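Local coordinates for protein probable oxidoreductase (Mycobacterium abscessus, PDB 4EYE) that probably works as an oxidoreductase of the medium-chain dehydrogenase family, related to quinone oxidoreductases, at residues Y144-F149 and V281-F286; G155-G160 and Q178-M183. All blocks are in the same frame, centred on the assembly; numbering follows the deposited sequence.

Interaction 1: Y144-F149 and V281-F286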
loop_
_atom_site.group_PDB
_atom_site.type_symbol
_atom_site.label_atom_id
_atom_site.label_comp_id
_atom_site.label_asym_id
_atom_site.label_seq_id
_atom_site.Cartn_x
_atom_site.Cartn_y
_atom_site.Cartn_z
ATOM N N TYR A 144 -0.557 -3.789 2.031
ATOM C CA TYR A 144 -1.003 -4.879 2.909
ATOM C C TYR A 144 0.067 -5.288 3.892
ATOM O O TYR A 144 -0.263 -5.594 5.064
ATOM C CB TYR A 144 -1.611 -6.062 2.093
ATOM C CG TYR A 144 -2.977 -5.689 1.487
ATOM C CD1 TYR A 144 -3.088 -4.755 0.443
ATOM C CD2 TYR A 144 -4.157 -6.215 1.996
ATOM C CE1 TYR A 144 -4.297 -4.405 -0.097
ATOM C CE2 TYR A 144 -5.388 -5.847 1.476
ATOM C CZ TYR A 144 -5.467 -4.965 0.411
ATOM O OH TYR A 144 -6.723 -4.597 -0.087
ATOM N N HIS A 145 1.335 -5.312 3.464
ATOM C CA HIS A 145 2.410 -5.614 4.394
ATOM C C HIS A 145 2.547 -4.531 5.415
ATOM O O HIS A 145 2.784 -4.823 6.569
ATOM C CB HIS A 145 3.773 -5.806 3.679
ATOM C CG HIS A 145 3.916 -7.128 3.044
ATOM N ND1 HIS A 145 4.538 -8.154 3.647
ATOM C CD2 HIS A 145 3.449 -7.614 1.818
ATOM C CE1 HIS A 145 4.458 -9.220 2.861
ATOM N NE2 HIS A 145 3.798 -8.887 1.752
ATOM N N THR A 146 2.376 -3.270 5.004
ATOM C CA THR A 146 2.391 -2.155 5.936
ATOM C C THR A 146 1.311 -2.298 7.022
ATOM O O THR A 146 1.594 -2.141 8.206
ATOM C CB THR A 146 2.200 -0.810 5.212
ATOM O OG1 THR A 146 3.258 -0.628 4.286
ATOM C CG2 THR A 146 2.194 0.352 6.193
ATOM N N MET A 147 0.097 -2.606 6.593
ATOM C CA MET A 147 -1.031 -2.708 7.499
ATOM C C MET A 147 -1.016 -3.993 8.332
ATOM O O MET A 147 -1.390 -3.934 9.494
ATOM C CB MET A 147 -2.378 -2.451 6.797
ATOM C CG MET A 147 -2.630 -0.971 6.402
ATOM S SD MET A 147 -2.355 0.218 7.775
ATOM C CE MET A 147 -3.353 -0.507 9.077
ATOM N N TYR A 148 -0.476 -5.100 7.806
ATOM C CA TYR A 148 -0.278 -6.312 8.625
ATOM C C TYR A 148 0.682 -5.988 9.778
ATOM O O TYR A 148 0.381 -6.251 10.943
ATOM C CB TYR A 148 0.258 -7.504 7.837
ATOM C CG TYR A 148 0.113 -8.793 8.610
ATOM C CD1 TYR A 148 -1.012 -9.595 8.440
ATOM C CD2 TYR A 148 1.058 -9.179 9.528
ATOM C CE1 TYR A 148 -1.194 -10.754 9.166
ATOM C CE2 TYR A 148 0.890 -10.338 10.278
ATOM C CZ TYR A 148 -0.245 -11.131 10.058
ATOM O OH TYR A 148 -0.413 -12.270 10.778
ATOM N N PHE A 149 1.838 -5.447 9.429
ATOM C CA PHE A 149 2.792 -4.939 10.403
ATOM C C PHE A 149 2.182 -3.957 11.407
ATOM O O PHE A 149 2.373 -4.118 12.599
ATOM C CB PHE A 149 3.930 -4.264 9.649
ATOM C CG PHE A 149 4.844 -3.437 10.507
ATOM C CD1 PHE A 149 5.721 -4.044 11.421
ATOM C CD2 PHE A 149 4.903 -2.074 10.339
ATOM C CE1 PHE A 149 6.612 -3.283 12.160
ATOM C CE2 PHE A 149 5.794 -1.297 11.095
ATOM C CZ PHE A 149 6.648 -1.904 11.993
ATOM N N VAL A 281 4.341 4.201 12.988
ATOM C CA VAL A 281 4.391 3.073 12.090
ATOM C C VAL A 281 5.290 3.487 10.920
ATOM O O VAL A 281 4.926 4.351 10.135
ATOM C CB VAL A 281 2.990 2.696 11.555
ATOM C CG1 VAL A 281 3.085 1.501 10.592
ATOM C CG2 VAL A 281 1.996 2.405 12.700
ATOM N N ALA A 282 6.455 2.864 10.806
ATOM C CA ALA A 282 7.414 3.160 9.734
ATOM C C ALA A 282 7.930 1.810 9.261
ATOM O O ALA A 282 8.905 1.311 9.773
ATOM C CB ALA A 282 8.585 4.051 10.248
ATOM N N TRP A 283 7.226 1.226 8.287
ATOM C CA TRP A 283 7.433 -0.169 7.880
ATOM C C TRP A 283 8.769 -0.352 7.207
ATOM O O TRP A 283 9.547 -1.271 7.561
ATOM C CB TRP A 283 6.290 -0.555 6.967
ATOM C CG TRP A 283 6.369 -1.870 6.271
ATOM C CD1 TRP A 283 6.084 -2.129 4.937
ATOM C CD2 TRP A 283 6.733 -3.166 6.850
ATOM N NE1 TRP A 283 6.253 -3.443 4.665
ATOM C CE2 TRP A 283 6.665 -4.119 5.766
ATOM C CE3 TRP A 283 7.171 -3.593 8.100
ATOM C CZ2 TRP A 283 6.948 -5.462 5.951
ATOM C CZ3 TRP A 283 7.479 -4.944 8.277
ATOM C CH2 TRP A 283 7.340 -5.859 7.245
ATOM N N GLY A 284 9.031 0.512 6.215
ATOM C CA GLY A 284 10.324 0.509 5.470
ATOM C C GLY A 284 11.499 0.519 6.428
ATOM O O GLY A 284 12.391 -0.322 6.367
ATOM N N GLU A 285 11.463 1.445 7.384
ATOM C CA GLU A 285 12.538 1.573 8.339
ATOM C C GLU A 285 12.626 0.325 9.207
ATOM O O GLU A 285 13.710 -0.161 9.508
ATOM C CB GLU A 285 12.324 2.835 9.187
ATOM C CG GLU A 285 13.395 3.065 10.232
ATOM C CD GLU A 285 14.772 3.135 9.598
ATOM O OE1 GLU A 285 14.882 3.779 8.521
ATOM O OE2 GLU A 285 15.721 2.545 10.155
ATOM N N PHE A 286 11.489 -0.202 9.618
ATOM C CA PHE A 286 11.495 -1.425 10.437
ATOM C C PHE A 286 12.100 -2.607 9.698
ATOM O O PHE A 286 12.885 -3.373 10.242
ATOM C CB PHE A 286 10.058 -1.768 10.886
ATOM C CG PHE A 286 9.983 -2.955 11.800
ATOM C CD1 PHE A 286 10.259 -2.823 13.152
ATOM C CD2 PHE A 286 9.668 -4.210 11.303
ATOM C CE1 PHE A 286 10.186 -3.925 13.997
ATOM C CE2 PHE A 286 9.635 -5.334 12.140
ATOM C CZ PHE A 286 9.887 -5.191 13.482
#
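Phe149 reaches out from helix 143-154 and meets both Trp283 and Phe286. Its CB sits over the face of the six-membered ring of Trp283 in a CH-pi contact, 4.1 Å from the ring centroid. With chi1 at 168°, CG stands opposite the backbone N and the ring is carried outward to the second segment. CG then meets Trp283 CE3 at 3.4 Å, and CE3 lies over one face of the phenylalanine ring near its rim. CD1 stays against Trp283 CE3 and CZ3, whereas CD2 turns to Trp283 CE3 and CB. Farther out, CE2 approaches Val281 CG1 at 3.9 Å, and CE1 comes over a face of the Phe286 ring, 3.3 Å from Phe286 CD2. CZ ends beside Phe286 CB and CG. Both ring pairs are oblique, with Phe149 inclined 35° to Trp283 and 36° to Phe286.

This aromatic cluster joins the helix to the turn after strand 277-280, the outermost strand at one end of the parallel Rossmann-type sheet, where Ala282 occupies the N-cap position of helix 283-289. The same indole receives the helix backbone: Thr146 CA lies over its five-membered ring, 4.1 Å from the centroid. Thr146 OG1, hydrogen-bonded to Ala142 O, approaches Trp283 CD1 at 3.3 Å. His145 CB touches Trp283 NE1, while its imidazole turns away to bond Thr297 through ND1.

Interaction 2: G155-G160 and Q178-M183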
loop_
_atom_site.group_PDB
_atom_site.type_symbol
_atom_site.label_atom_id
_atom_site.label_comp_id
_atom_site.label_asym_id
_atom_site.label_seq_id
_atom_site.Cartn_x
_atom_site.Cartn_y
_atom_site.Cartn_z
ATOM N N GLY A 155 0.426 -2.094 16.716
ATOM C CA GLY A 155 -0.793 -1.768 17.452
ATOM C C GLY A 155 -1.409 -2.929 18.229
ATOM O O GLY A 155 -2.303 -2.706 19.060
ATOM N N GLN A 156 -0.900 -4.142 18.003
ATOM C CA GLN A 156 -1.430 -5.345 18.607
ATOM C C GLN A 156 -2.981 -5.422 18.591
ATOM O O GLN A 156 -3.623 -5.597 19.645
ATOM C CB GLN A 156 -0.877 -5.531 20.022
ATOM C CG GLN A 156 0.641 -5.721 20.046
ATOM C CD GLN A 156 1.198 -5.873 21.451
ATOM O OE1 GLN A 156 1.121 -6.948 22.048
ATOM N NE2 GLN A 156 1.787 -4.793 21.987
ATOM N N LEU A 157 -3.554 -5.337 17.392
ATOM C CA LEU A 157 -4.997 -5.447 17.207
ATOM C C LEU A 157 -5.498 -6.784 17.718
ATOM O O LEU A 157 -4.832 -7.784 17.563
ATOM C CB LEU A 157 -5.350 -5.314 15.731
ATOM C CG LEU A 157 -6.849 -5.395 15.400
ATOM C CD1 LEU A 157 -7.714 -4.383 16.146
ATOM C CD2 LEU A 157 -7.062 -5.293 13.884
ATOM N N ARG A 158 -6.674 -6.802 18.337
ATOM C CA ARG A 158 -7.233 -8.055 18.808
ATOM C C ARG A 158 -8.590 -8.270 18.191
ATOM O O ARG A 158 -9.301 -7.308 17.897
ATOM C CB ARG A 158 -7.325 -8.041 20.334
ATOM C CG ARG A 158 -5.967 -8.046 21.023
ATOM C CD ARG A 158 -5.266 -9.371 20.770
ATOM N NE ARG A 158 -3.902 -9.447 21.298
ATOM C CZ ARG A 158 -2.785 -9.183 20.605
ATOM N NH1 ARG A 158 -2.828 -8.744 19.337
ATOM N NH2 ARG A 158 -1.610 -9.315 21.192
ATOM N N ALA A 159 -8.955 -9.535 18.006
ATOM C CA ALA A 159 -10.318 -9.887 17.584
ATOM C C ALA A 159 -11.339 -9.188 18.506
ATOM O O ALA A 159 -11.144 -9.119 19.709
ATOM C CB ALA A 159 -10.495 -11.408 17.607
ATOM N N GLY A 160 -12.389 -8.624 17.932
ATOM C CA GLY A 160 -13.455 -8.024 18.719
ATOM C C GLY A 160 -13.217 -6.565 19.065
ATOM O O GLY A 160 -14.107 -5.910 19.596
ATOM N N GLN A 178 -9.641 -4.380 5.120
ATOM C CA GLN A 178 -9.772 -5.798 4.827
ATOM C C GLN A 178 -8.958 -6.605 5.831
ATOM O O GLN A 178 -9.415 -7.650 6.302
ATOM C CB GLN A 178 -9.289 -6.121 3.411
ATOM C CG GLN A 178 -10.154 -5.565 2.300
ATOM C CD GLN A 178 -9.809 -6.221 0.990
ATOM O OE1 GLN A 178 -8.634 -6.184 0.548
ATOM N NE2 GLN A 178 -10.770 -6.869 0.386
ATOM N N ILE A 179 -7.786 -6.119 6.194
ATOM C CA ILE A 179 -6.992 -6.817 7.175
ATOM C C ILE A 179 -7.634 -6.813 8.588
ATOM O O ILE A 179 -7.583 -7.817 9.291
ATOM C CB ILE A 179 -5.551 -6.323 7.239
ATOM C CG1 ILE A 179 -4.855 -6.596 5.888
ATOM C CG2 ILE A 179 -4.812 -7.014 8.418
ATOM C CD1 ILE A 179 -3.484 -5.995 5.698
ATOM N N ALA A 180 -8.177 -5.682 8.999
ATOM C CA ALA A 180 -8.857 -5.586 10.301
ATOM C C ALA A 180 -10.047 -6.572 10.347
ATOM O O ALA A 180 -10.220 -7.310 11.331
ATOM C CB ALA A 180 -9.336 -4.154 10.550
ATOM N N LYS A 181 -10.826 -6.616 9.274
ATOM C CA LYS A 181 -11.981 -7.539 9.200
ATOM C C LYS A 181 -11.462 -8.962 9.232
ATOM O O LYS A 181 -11.978 -9.805 9.960
ATOM C CB LYS A 181 -12.824 -7.301 7.945
ATOM C CG LYS A 181 -13.610 -6.012 7.927
ATOM C CD LYS A 181 -14.523 -5.821 9.134
ATOM C CE LYS A 181 -15.667 -6.828 9.221
ATOM N NZ LYS A 181 -16.237 -6.774 10.613
ATOM N N GLY A 182 -10.376 -9.194 8.497
ATOM C CA GLY A 182 -9.722 -10.485 8.487
ATOM C C GLY A 182 -9.258 -10.929 9.862
ATOM O O GLY A 182 -9.258 -12.114 10.147
ATOM N N MET A 183 -8.845 -9.971 10.699
ATOM C CA MET A 183 -8.384 -10.278 12.045
ATOM C C MET A 183 -9.501 -10.291 13.102
ATOM O O MET A 183 -9.226 -10.315 14.298
ATOM C CB MET A 183 -7.287 -9.307 12.465
ATOM C CG MET A 183 -5.995 -9.496 11.696
ATOM S SD MET A 183 -4.776 -8.256 12.132
ATOM C CE MET A 183 -3.331 -8.998 11.401
#
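Met183 and Leu157 meet where two connections of the Rossmann-type nucleotide-binding fold come together: the loop leading into strand 162-165 and the C-terminal end of helix 171-182, which follows that strand in a beta-alpha-beta crossover to strand 186-191. These two residues supply most of the buried surface, and Ala159 adds a smaller contact to the Met183 carbonyl.

Leu157 points its side chain at the helix. CG lies opposite the backbone N (chi1 -179°), and the CD2 branch does the touching. This methyl is 4.0 Å from Ala180 CA and 4.2 Å from Ala180 CB, so it rests against the backbone and the short side chain of the last helical turn. Its other neighbour is Met183 SD at 4.1 Å, a sulfur-to-methyl contact in which the two side chains cross at an angle. Beyond CG the Met183 chain is extended, which carries its thioether across Leu157 CD2. Tyr151 of helix 143-154 also touches Ala180, so the apolar patch continues past the loop.

Met183 is the first residue to leave helical geometry, and its N still bonds to Ile179 O at 2.9 Å. Its carbonyl faces the loop. No conventional hydrogen bond joins the two segments, but Ala159 CA approaches Met183 O at 3.5 Å in a CA-H...O contact, bent to 129° at the hydrogen, and Ala159 CB comes within 3.7 Å of the same Met183 O.

How the interactions relate
Interactions 1 and 2 lie 15 Å apart, centre to centre, in the Rossmann-type part of the chain, and helix 143-154 connects them. This helix carries the first segment of interaction 1 and runs into the loop of interaction 2; both segments of interaction 2 fall, in sequence, between 144-149 and 281-286. Interaction 1 thus brings together distant parts of the chain near edge strand 277-280, whereas interaction 2 is local, around strand 162-165 inside the sheet. The two also touch directly: Tyr144 OH probably hydrogen-bonds Gln178 OE1 at 2.6 Å, and Tyr148 CE1 packs on Met183 CE. Helix 143-154 therefore packs against both helix 171-182 and the 281-286 turn.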